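Local coordinates for putative cytochrome P450 120 (Synechocystis sp., PDB 2VE3), which probably acts as a heme-dependent monooxygenase of the cytochrome P450 family and binds retinoic acid next to its heme, at residues A[311-315]-A[356-362]; A[277-281]-A[409-414]. All coordinates share one frame; numbering follows the deposited sequence.

Contact 1: A[311-315]-A[356-362]; sequences VLRLI and YPDPEKF
R313, the arginine of the P450 ExxR motif at the end of helix 302-314 (helix K), reaches into the irregular meander loop that holds Y356 and P359. Its hydrophobic stem lies over one face of the Y356 ring: R313 CD sits 3.4 Å from the ring centroid, almost on the normal, in a CH-pi contact. CG is anti to the backbone N, and bends at chi2 (-82°) and chi3 (-52°) fold the chain back, carrying the guanidinium past CB of Y356 with its plane 22° from the ring. From there R313 NH1 gives a nearly straight 2.8 Å bond to P359 O, on a lone pair in the carbonyl plane. NH1 also bonds H350 O, while NH2 pairs with E310, the glutamate of the motif. R366, which hydrogen-bonds D358 O and K361 O, completes the E-R-R triad familiar from this family. A methionine in place of R313 would probably leave P359 O without this donor and take away one positive partner of E310, letting the loop drift from the helix. Next to this polar grip is an apolar one. L314 sets CD2 against CB of F362 at 3.7 Å, the two side chains crossing at about a right angle, and its CD1 also lies close to the carbonyl oxygen of P359. One helical turn back, V311 CG2 approaches F362 CE1 obliquely to 3.7 Å.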
ATOM      1  N   VAL A 311      -0.157   2.796 -13.571  1.00 15.17           N
ATOM      2  CA  VAL A 311      -1.285   2.406 -12.689  1.00 14.90           C
ATOM      3  C   VAL A 311      -1.086   3.029 -11.298  1.00 15.27           C
ATOM      4  O   VAL A 311      -1.962   3.743 -10.808  1.00 16.14           O
ATOM      5  CB  VAL A 311      -1.468   0.849 -12.592  1.00 14.63           C
ATOM      6  CG1 VAL A 311      -2.415   0.480 -11.477  1.00 15.92           C
ATOM      7  CG2 VAL A 311      -2.008   0.274 -13.890  1.00 13.47           C
ATOM      8  N   LEU A 312       0.073   2.777 -10.683  1.00 15.39           N
ATOM      9  CA  LEU A 312       0.423   3.313  -9.349  1.00 15.40           C
ATOM     10  C   LEU A 312       0.468   4.840  -9.317  1.00 15.48           C
ATOM     11  O   LEU A 312       0.257   5.459  -8.264  1.00 15.57           O
ATOM     12  CB  LEU A 312       1.784   2.760  -8.872  1.00 15.36           C
ATOM     13  CG  LEU A 312       1.942   1.244  -8.643  1.00 15.17           C
ATOM     14  CD1 LEU A 312       3.362   0.892  -8.242  1.00 16.52           C
ATOM     15  CD2 LEU A 312       0.943   0.680  -7.638  1.00 13.81           C
ATOM     16  N   ARG A 313       0.779   5.441 -10.470  1.00 15.06           N
ATOM     17  CA  ARG A 313       0.834   6.885 -10.588  1.00 14.57           C
ATOM     18  C   ARG A 313      -0.589   7.425 -10.533  1.00 14.09           C
ATOM     19  O   ARG A 313      -0.905   8.268  -9.703  1.00 13.37           O
ATOM     20  CB  ARG A 313       1.557   7.307 -11.888  1.00 14.36           C
ATOM     21  CG  ARG A 313       2.056   8.752 -11.929  1.00 15.40           C
ATOM     22  CD  ARG A 313       0.951   9.764 -12.304  1.00 17.39           C
ATOM     23  NE  ARG A 313       0.231   9.420 -13.540  1.00 20.17           N
ATOM     24  CZ  ARG A 313      -0.842  10.070 -14.008  1.00 18.10           C
ATOM     25  NH1 ARG A 313      -1.339  11.113 -13.366  1.00 15.57           N
ATOM     26  NH2 ARG A 313      -1.425   9.664 -15.123  1.00 15.25           N
ATOM     27  N   LEU A 314      -1.430   6.937 -11.441  1.00 14.04           N
ATOM     28  CA  LEU A 314      -2.799   7.422 -11.578  1.00 13.86           C
ATOM     29  C   LEU A 314      -3.658   7.111 -10.356  1.00 14.09           C
ATOM     30  O   LEU A 314      -4.394   7.972  -9.885  1.00 15.02           O
ATOM     31  CB  LEU A 314      -3.456   6.883 -12.866  1.00 13.29           C
ATOM     32  CG  LEU A 314      -4.862   7.402 -13.225  1.00 12.86           C
ATOM     33  CD1 LEU A 314      -4.955   8.935 -13.272  1.00  9.01           C
ATOM     34  CD2 LEU A 314      -5.373   6.795 -14.527  1.00 13.09           C
ATOM     35  N   ILE A 315      -3.576   5.889  -9.848  1.00 14.24           N
ATOM     36  CA  ILE A 315      -4.358   5.514  -8.663  1.00 14.54           C
ATOM     37  C   ILE A 315      -3.433   4.961  -7.566  1.00 14.78           C
ATOM     38  O   ILE A 315      -3.263   3.753  -7.463  1.00 15.91           O
ATOM     39  CB  ILE A 315      -5.449   4.460  -9.002  1.00 14.66           C
ATOM     40  CG1 ILE A 315      -6.320   4.907 -10.191  1.00 13.36           C
ATOM     41  CG2 ILE A 315      -6.334   4.193  -7.780  1.00 14.64           C
ATOM     42  CD1 ILE A 315      -7.233   3.807 -10.701  1.00 13.56           C
ATOM     43  N   TYR A 356       2.619  15.814 -14.421  1.00 25.19           N
ATOM     44  CA  TYR A 356       1.873  14.871 -15.253  1.00 25.41           C
ATOM     45  C   TYR A 356       0.893  15.593 -16.174  1.00 25.74           C
ATOM     46  O   TYR A 356      -0.271  15.772 -15.821  1.00 25.81           O
ATOM     47  CB  TYR A 356       1.160  13.823 -14.370  1.00 24.61           C
ATOM     48  CG  TYR A 356       2.132  13.073 -13.496  1.00 24.30           C
ATOM     49  CD1 TYR A 356       3.016  12.136 -14.050  1.00 23.56           C
ATOM     50  CD2 TYR A 356       2.227  13.349 -12.133  1.00 23.38           C
ATOM     51  CE1 TYR A 356       3.930  11.467 -13.259  1.00 23.42           C
ATOM     52  CE2 TYR A 356       3.146  12.688 -11.328  1.00 22.28           C
ATOM     53  CZ  TYR A 356       3.984  11.747 -11.896  1.00 23.42           C
ATOM     54  OH  TYR A 356       4.877  11.083 -11.121  1.00 22.66           O
ATOM     55  N   PRO A 357       1.370  16.030 -17.351  1.00 26.34           N
ATOM     56  CA  PRO A 357       0.508  16.712 -18.328  1.00 26.86           C
ATOM     57  C   PRO A 357      -0.741  15.890 -18.661  1.00 27.31           C
ATOM     58  O   PRO A 357      -0.619  14.718 -19.021  1.00 27.95           O
ATOM     59  CB  PRO A 357       1.420  16.851 -19.552  1.00 26.94           C
ATOM     60  CG  PRO A 357       2.795  16.898 -18.983  1.00 26.68           C
ATOM     61  CD  PRO A 357       2.761  15.919 -17.835  1.00 26.24           C
ATOM     62  N   ASP A 358      -1.919  16.510 -18.531  1.00 27.62           N
ATOM     63  CA  ASP A 358      -3.223  15.819 -18.550  1.00 27.59           C
ATOM     64  C   ASP A 358      -3.232  14.735 -17.483  1.00 26.88           C
ATOM     65  O   ASP A 358      -3.242  13.542 -17.814  1.00 26.59           O
ATOM     66  CB  ASP A 358      -3.534  15.194 -19.916  1.00 28.01           C
ATOM     67  CG  ASP A 358      -3.809  16.221 -20.985  1.00 29.97           C
ATOM     68  OD1 ASP A 358      -4.324  17.316 -20.651  1.00 30.88           O
ATOM     69  OD2 ASP A 358      -3.513  15.916 -22.172  1.00 33.45           O
ATOM     70  N   PRO A 359      -3.235  15.143 -16.200  1.00 26.40           N
ATOM     71  CA  PRO A 359      -3.004  14.233 -15.068  1.00 25.88           C
ATOM     72  C   PRO A 359      -4.034  13.119 -14.970  1.00 25.06           C
ATOM     73  O   PRO A 359      -3.760  12.069 -14.399  1.00 25.32           O
ATOM     74  CB  PRO A 359      -3.118  15.162 -13.853  1.00 26.07           C
ATOM     75  CG  PRO A 359      -3.965  16.324 -14.346  1.00 26.24           C
ATOM     76  CD  PRO A 359      -3.491  16.523 -15.738  1.00 26.42           C
ATOM     77  N   GLU A 360      -5.211  13.353 -15.537  1.00 24.66           N
ATOM     78  CA  GLU A 360      -6.331  12.447 -15.379  1.00 24.22           C
ATOM     79  C   GLU A 360      -6.223  11.280 -16.352  1.00 23.18           C
ATOM     80  O   GLU A 360      -6.975  10.308 -16.252  1.00 22.57           O
ATOM     81  CB  GLU A 360      -7.657  13.201 -15.558  1.00 24.65           C
ATOM     82  CG  GLU A 360      -8.017  13.538 -17.024  1.00 27.62           C
ATOM     83  CD  GLU A 360      -7.298  14.765 -17.577  1.00 30.13           C
ATOM     84  OE1 GLU A 360      -6.708  15.546 -16.793  1.00 29.74           O
ATOM     85  OE2 GLU A 360      -7.341  14.955 -18.816  1.00 33.98           O
ATOM     86  N   LYS A 361      -5.270  11.372 -17.278  1.00 22.30           N
ATOM     87  CA  LYS A 361      -5.155  10.388 -18.362  1.00 22.31           C
ATOM     88  C   LYS A 361      -4.143   9.298 -18.073  1.00 20.77           C
ATOM     89  O   LYS A 361      -3.035   9.567 -17.615  1.00 21.75           O
ATOM     90  CB  LYS A 361      -4.844  11.062 -19.707  1.00 22.64           C
ATOM     91  CG  LYS A 361      -5.944  11.981 -20.212  1.00 25.87           C
ATOM     92  CD  LYS A 361      -5.944  12.005 -21.733  1.00 29.21           C
ATOM     93  CE  LYS A 361      -7.282  12.459 -22.303  1.00 32.03           C
ATOM     94  NZ  LYS A 361      -7.345  13.930 -22.520  1.00 32.83           N
ATOM     95  N   PHE A 362      -4.559   8.068 -18.337  1.00 19.59           N
ATOM     96  CA  PHE A 362      -3.750   6.876 -18.173  1.00 18.68           C
ATOM     97  C   PHE A 362      -2.833   6.717 -19.384  1.00 19.47           C
ATOM     98  O   PHE A 362      -3.282   6.325 -20.467  1.00 19.88           O
ATOM     99  CB  PHE A 362      -4.666   5.655 -17.989  1.00 17.43           C
ATOM    100  CG  PHE A 362      -3.938   4.358 -17.809  1.00 15.51           C
ATOM    101  CD1 PHE A 362      -3.214   4.101 -16.649  1.00 12.68           C
ATOM    102  CD2 PHE A 362      -3.992   3.379 -18.791  1.00 13.97           C
ATOM    103  CE1 PHE A 362      -2.532   2.908 -16.478  1.00 11.38           C
ATOM    104  CE2 PHE A 362      -3.300   2.172 -18.628  1.00 11.97           C
ATOM    105  CZ  PHE A 362      -2.578   1.933 -17.459  1.00 12.40           C
TER

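Contact 2: A[277-281]-A[409-414]; sequences RERVR and IQQFDW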
ATOM      1  N   ARG A 277      -3.780  -2.996 -23.156  1.00 19.22           N
ATOM      2  CA  ARG A 277      -3.907  -4.414 -22.841  1.00 19.65           C
ATOM      3  C   ARG A 277      -3.284  -5.307 -23.928  1.00 20.12           C
ATOM      4  O   ARG A 277      -2.576  -6.275 -23.616  1.00 19.84           O
ATOM      5  CB  ARG A 277      -5.394  -4.744 -22.647  1.00 19.44           C
ATOM      6  CG  ARG A 277      -5.717  -6.152 -22.149  1.00 19.69           C
ATOM      7  CD  ARG A 277      -7.102  -6.133 -21.544  1.00 21.60           C
ATOM      8  NE  ARG A 277      -8.163  -6.580 -22.442  1.00 26.47           N
ATOM      9  CZ  ARG A 277      -9.405  -6.098 -22.449  1.00 25.17           C
ATOM     10  NH1 ARG A 277      -9.752  -5.108 -21.646  1.00 25.07           N
ATOM     11  NH2 ARG A 277     -10.297  -6.580 -23.298  1.00 28.39           N
ATOM     12  N   GLU A 278      -3.549  -4.975 -25.192  1.00 20.47           N
ATOM     13  CA  GLU A 278      -3.006  -5.727 -26.325  1.00 21.38           C
ATOM     14  C   GLU A 278      -1.488  -5.600 -26.476  1.00 21.22           C
ATOM     15  O   GLU A 278      -0.828  -6.556 -26.850  1.00 20.74           O
ATOM     16  CB  GLU A 278      -3.666  -5.284 -27.630  1.00 21.68           C
ATOM     17  CG  GLU A 278      -5.073  -5.787 -27.830  1.00 25.94           C
ATOM     18  CD  GLU A 278      -5.136  -7.262 -28.197  1.00 31.52           C
ATOM     19  OE1 GLU A 278      -4.079  -7.863 -28.527  1.00 34.25           O
ATOM     20  OE2 GLU A 278      -6.255  -7.819 -28.149  1.00 33.11           O
ATOM     21  N   ARG A 279      -0.948  -4.409 -26.227  1.00 22.07           N
ATOM     22  CA  ARG A 279       0.492  -4.193 -26.296  1.00 23.28           C
ATOM     23  C   ARG A 279       1.240  -5.007 -25.245  1.00 23.70           C
ATOM     24  O   ARG A 279       2.356  -5.466 -25.498  1.00 24.11           O
ATOM     25  CB  ARG A 279       0.843  -2.714 -26.150  1.00 23.44           C
ATOM     26  CG  ARG A 279       0.300  -1.800 -27.258  1.00 23.61           C
ATOM     27  CD  ARG A 279       0.967  -0.427 -27.211  1.00 23.15           C
ATOM     28  NE  ARG A 279       2.429  -0.538 -27.247  1.00 24.18           N
ATOM     29  CZ  ARG A 279       3.282   0.418 -26.881  1.00 24.63           C
ATOM     30  NH1 ARG A 279       2.833   1.587 -26.423  1.00 21.42           N
ATOM     31  NH2 ARG A 279       4.598   0.199 -26.968  1.00 24.89           N
ATOM     32  N   VAL A 280       0.632  -5.165 -24.071  1.00 24.17           N
ATOM     33  CA  VAL A 280       1.156  -6.049 -23.018  1.00 25.05           C
ATOM     34  C   VAL A 280       1.173  -7.495 -23.525  1.00 25.64           C
ATOM     35  O   VAL A 280       2.152  -8.226 -23.331  1.00 25.65           O
ATOM     36  CB  VAL A 280       0.331  -5.948 -21.691  1.00 24.68           C
ATOM     37  CG1 VAL A 280       0.755  -7.023 -20.686  1.00 24.65           C
ATOM     38  CG2 VAL A 280       0.468  -4.582 -21.069  1.00 24.32           C
ATOM     39  N   ARG A 281       0.081  -7.884 -24.178  1.00 26.37           N
ATOM     40  CA  ARG A 281      -0.092  -9.222 -24.705  1.00 27.43           C
ATOM     41  C   ARG A 281       0.904  -9.502 -25.829  1.00 28.32           C
ATOM     42  O   ARG A 281       1.449 -10.590 -25.912  1.00 27.82           O
ATOM     43  CB  ARG A 281      -1.532  -9.430 -25.188  1.00 27.18           C
ATOM     44  CG  ARG A 281      -1.888 -10.894 -25.488  1.00 27.27           C
ATOM     45  CD  ARG A 281      -3.398 -11.100 -25.696  1.00 27.42           C
ATOM     46  NE  ARG A 281      -4.151 -11.034 -24.437  1.00 25.73           N
ATOM     47  CZ  ARG A 281      -5.223 -10.269 -24.221  1.00 25.44           C
ATOM     48  NH1 ARG A 281      -5.720  -9.482 -25.175  1.00 23.49           N
ATOM     49  NH2 ARG A 281      -5.821 -10.307 -23.041  1.00 25.05           N
ATOM     50  N   ILE A 409      -3.722 -11.356 -18.481  1.00 26.13           N
ATOM     51  CA  ILE A 409      -3.736 -10.944 -19.882  1.00 26.97           C
ATOM     52  C   ILE A 409      -3.480 -12.112 -20.854  1.00 27.87           C
ATOM     53  O   ILE A 409      -4.083 -12.175 -21.924  1.00 28.03           O
ATOM     54  CB  ILE A 409      -2.825  -9.706 -20.131  1.00 27.12           C
ATOM     55  CG1 ILE A 409      -3.517  -8.462 -19.566  1.00 26.35           C
ATOM     56  CG2 ILE A 409      -2.537  -9.516 -21.633  1.00 27.77           C
ATOM     57  CD1 ILE A 409      -2.713  -7.179 -19.629  1.00 26.48           C
ATOM     58  N   GLN A 410      -2.604 -13.046 -20.479  1.00 28.84           N
ATOM     59  CA  GLN A 410      -2.340 -14.207 -21.347  1.00 29.47           C
ATOM     60  C   GLN A 410      -3.566 -15.112 -21.540  1.00 29.33           C
ATOM     61  O   GLN A 410      -3.748 -15.703 -22.609  1.00 29.84           O
ATOM     62  CB  GLN A 410      -1.097 -14.998 -20.901  1.00 29.52           C
ATOM     63  CG  GLN A 410      -1.307 -15.965 -19.753  1.00 30.43           C
ATOM     64  CD  GLN A 410      -0.171 -16.966 -19.591  1.00 30.40           C
ATOM     65  OE1 GLN A 410       0.597 -16.893 -18.634  1.00 32.03           O
ATOM     66  NE2 GLN A 410      -0.065 -17.910 -20.523  1.00 32.19           N
ATOM     67  N   GLN A 411      -4.415 -15.191 -20.521  1.00 29.32           N
ATOM     68  CA  GLN A 411      -5.587 -16.070 -20.558  1.00 29.20           C
ATOM     69  C   GLN A 411      -6.918 -15.385 -20.890  1.00 28.47           C
ATOM     70  O   GLN A 411      -7.807 -16.019 -21.467  1.00 28.80           O
ATOM     71  CB  GLN A 411      -5.732 -16.801 -19.224  1.00 29.64           C
ATOM     72  CG  GLN A 411      -4.570 -17.695 -18.885  1.00 31.52           C
ATOM     73  CD  GLN A 411      -4.619 -18.143 -17.455  1.00 35.00           C
ATOM     74  OE1 GLN A 411      -5.593 -18.770 -17.017  1.00 36.79           O
ATOM     75  NE2 GLN A 411      -3.571 -17.824 -16.704  1.00 34.09           N
ATOM     76  N   PHE A 412      -7.080 -14.119 -20.507  1.00 27.27           N
ATOM     77  CA  PHE A 412      -8.387 -13.467 -20.655  1.00 26.08           C
ATOM     78  C   PHE A 412      -8.362 -12.054 -21.224  1.00 25.10           C
ATOM     79  O   PHE A 412      -7.428 -11.283 -20.987  1.00 24.56           O
ATOM     80  CB  PHE A 412      -9.118 -13.388 -19.311  1.00 26.52           C
ATOM     81  CG  PHE A 412      -9.415 -14.722 -18.677  1.00 27.59           C
ATOM     82  CD1 PHE A 412     -10.584 -15.407 -18.982  1.00 27.61           C
ATOM     83  CD2 PHE A 412      -8.535 -15.272 -17.730  1.00 27.94           C
ATOM     84  CE1 PHE A 412     -10.871 -16.644 -18.366  1.00 28.70           C
ATOM     85  CE2 PHE A 412      -8.810 -16.497 -17.115  1.00 28.29           C
ATOM     86  CZ  PHE A 412      -9.977 -17.186 -17.432  1.00 27.38           C
ATOM     87  N   ASP A 413      -9.418 -11.732 -21.969  1.00 23.55           N
ATOM     88  CA  ASP A 413      -9.886 -10.367 -22.088  1.00 22.55           C
ATOM     89  C   ASP A 413     -10.988 -10.197 -21.060  1.00 21.94           C
ATOM     90  O   ASP A 413     -11.536 -11.186 -20.556  1.00 21.60           O
ATOM     91  CB  ASP A 413     -10.456 -10.089 -23.477  1.00 22.62           C
ATOM     92  CG  ASP A 413      -9.376  -9.839 -24.503  1.00 23.10           C
ATOM     93  OD1 ASP A 413      -8.292  -9.343 -24.125  1.00 23.14           O
ATOM     94  OD2 ASP A 413      -9.620 -10.135 -25.691  1.00 23.71           O
ATOM     95  N   TRP A 414     -11.313  -8.950 -20.746  1.00 21.04           N
ATOM     96  CA  TRP A 414     -12.435  -8.679 -19.859  1.00 20.57           C
ATOM     97  C   TRP A 414     -13.163  -7.382 -20.171  1.00 20.77           C
ATOM     98  O   TRP A 414     -12.608  -6.438 -20.773  1.00 20.61           O
ATOM     99  CB  TRP A 414     -12.018  -8.773 -18.382  1.00 19.33           C
ATOM    100  CG  TRP A 414     -11.036  -7.729 -17.905  1.00 18.29           C
ATOM    101  CD1 TRP A 414     -11.328  -6.614 -17.166  1.00 14.59           C
ATOM    102  CD2 TRP A 414      -9.614  -7.712 -18.109  1.00 16.23           C
ATOM    103  NE1 TRP A 414     -10.189  -5.914 -16.897  1.00 13.35           N
ATOM    104  CE2 TRP A 414      -9.120  -6.554 -17.475  1.00 16.12           C
ATOM    105  CE3 TRP A 414      -8.710  -8.564 -18.766  1.00 18.11           C
ATOM    106  CZ2 TRP A 414      -7.756  -6.221 -17.473  1.00 16.79           C
ATOM    107  CZ3 TRP A 414      -7.357  -8.235 -18.765  1.00 16.42           C
ATOM    108  CH2 TRP A 414      -6.895  -7.072 -18.123  1.00 17.48           C
TER
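R281 and R277, one turn apart on helix 274-285 (helix J), both reach across to the end of helix 394-411 (helix L) and the strand that follows it. R281 holds I409 O side-on with two nitrogens: NE at 2.8 Å from I409 O comes from above the carbonyl plane, whereas NH2, also 2.8 Å from I409 O, lies in that plane on a lone pair. I409 O sits in the last turn of its helix, so the helix's negative end may add to the pull on the arginine. A bend at chi3 (-74°) turns the R281 guanidinium edge-on to this carbonyl.

The ionic contacts gather on D413. R281 NH1 meets D413 OD1 at 2.8 Å on the syn side, and R277 NE meets the same D413 OD1 at 3.2 Å from above the carboxylate plane, so one oxygen is shared by two arginines. E278 OE2, 3.4 Å from R281 NH1, extends the network along the helix.

D413 belongs to strand 412-416, an edge strand of a three-stranded antiparallel sheet, bound through its backbone to H441 of the C-terminal strand. Segment 277-281 of helix J runs nearly antiparallel to 412-414, at 173°.

Stacking involves W414. The R277 guanidinium lies over the indole, planes 26° apart, with CZ 4.7 Å from the six-membered ring's centroid as a cation-pi pair, and R277 CD adds a CH-pi contact on the same ring. R277 NH1 and W414 NE1 bond L270 O and C267 O of helix 241-272 respectively.

Apolar packing pairs I409 with V280: their side chains cross at about a right angle, with I409 CD1 3.6 Å from V280 CG1, while I409 CG2 lies against CB of R281.

From the N terminus, the chain meets 277-281 on helix J first, which opens contact 2, then 311-315 at the end of helix K, which opens contact 1. After 40 intervening residues, including several strands, the meander loop at 356-362 returns to helix K and closes contact 1. The chain then passes the proximal heme ligand, probably C391, runs down helix L and closes contact 2 at 409-414. Contact 1 is therefore nested within the larger loop of contact 2. One ties the meander to helix K, the other joins helix J to helix L and the sheet of strands 140-142, 437-442 and 412-416. Their centres are about 21 Å apart and their nearest atoms about 7 Å, without touching.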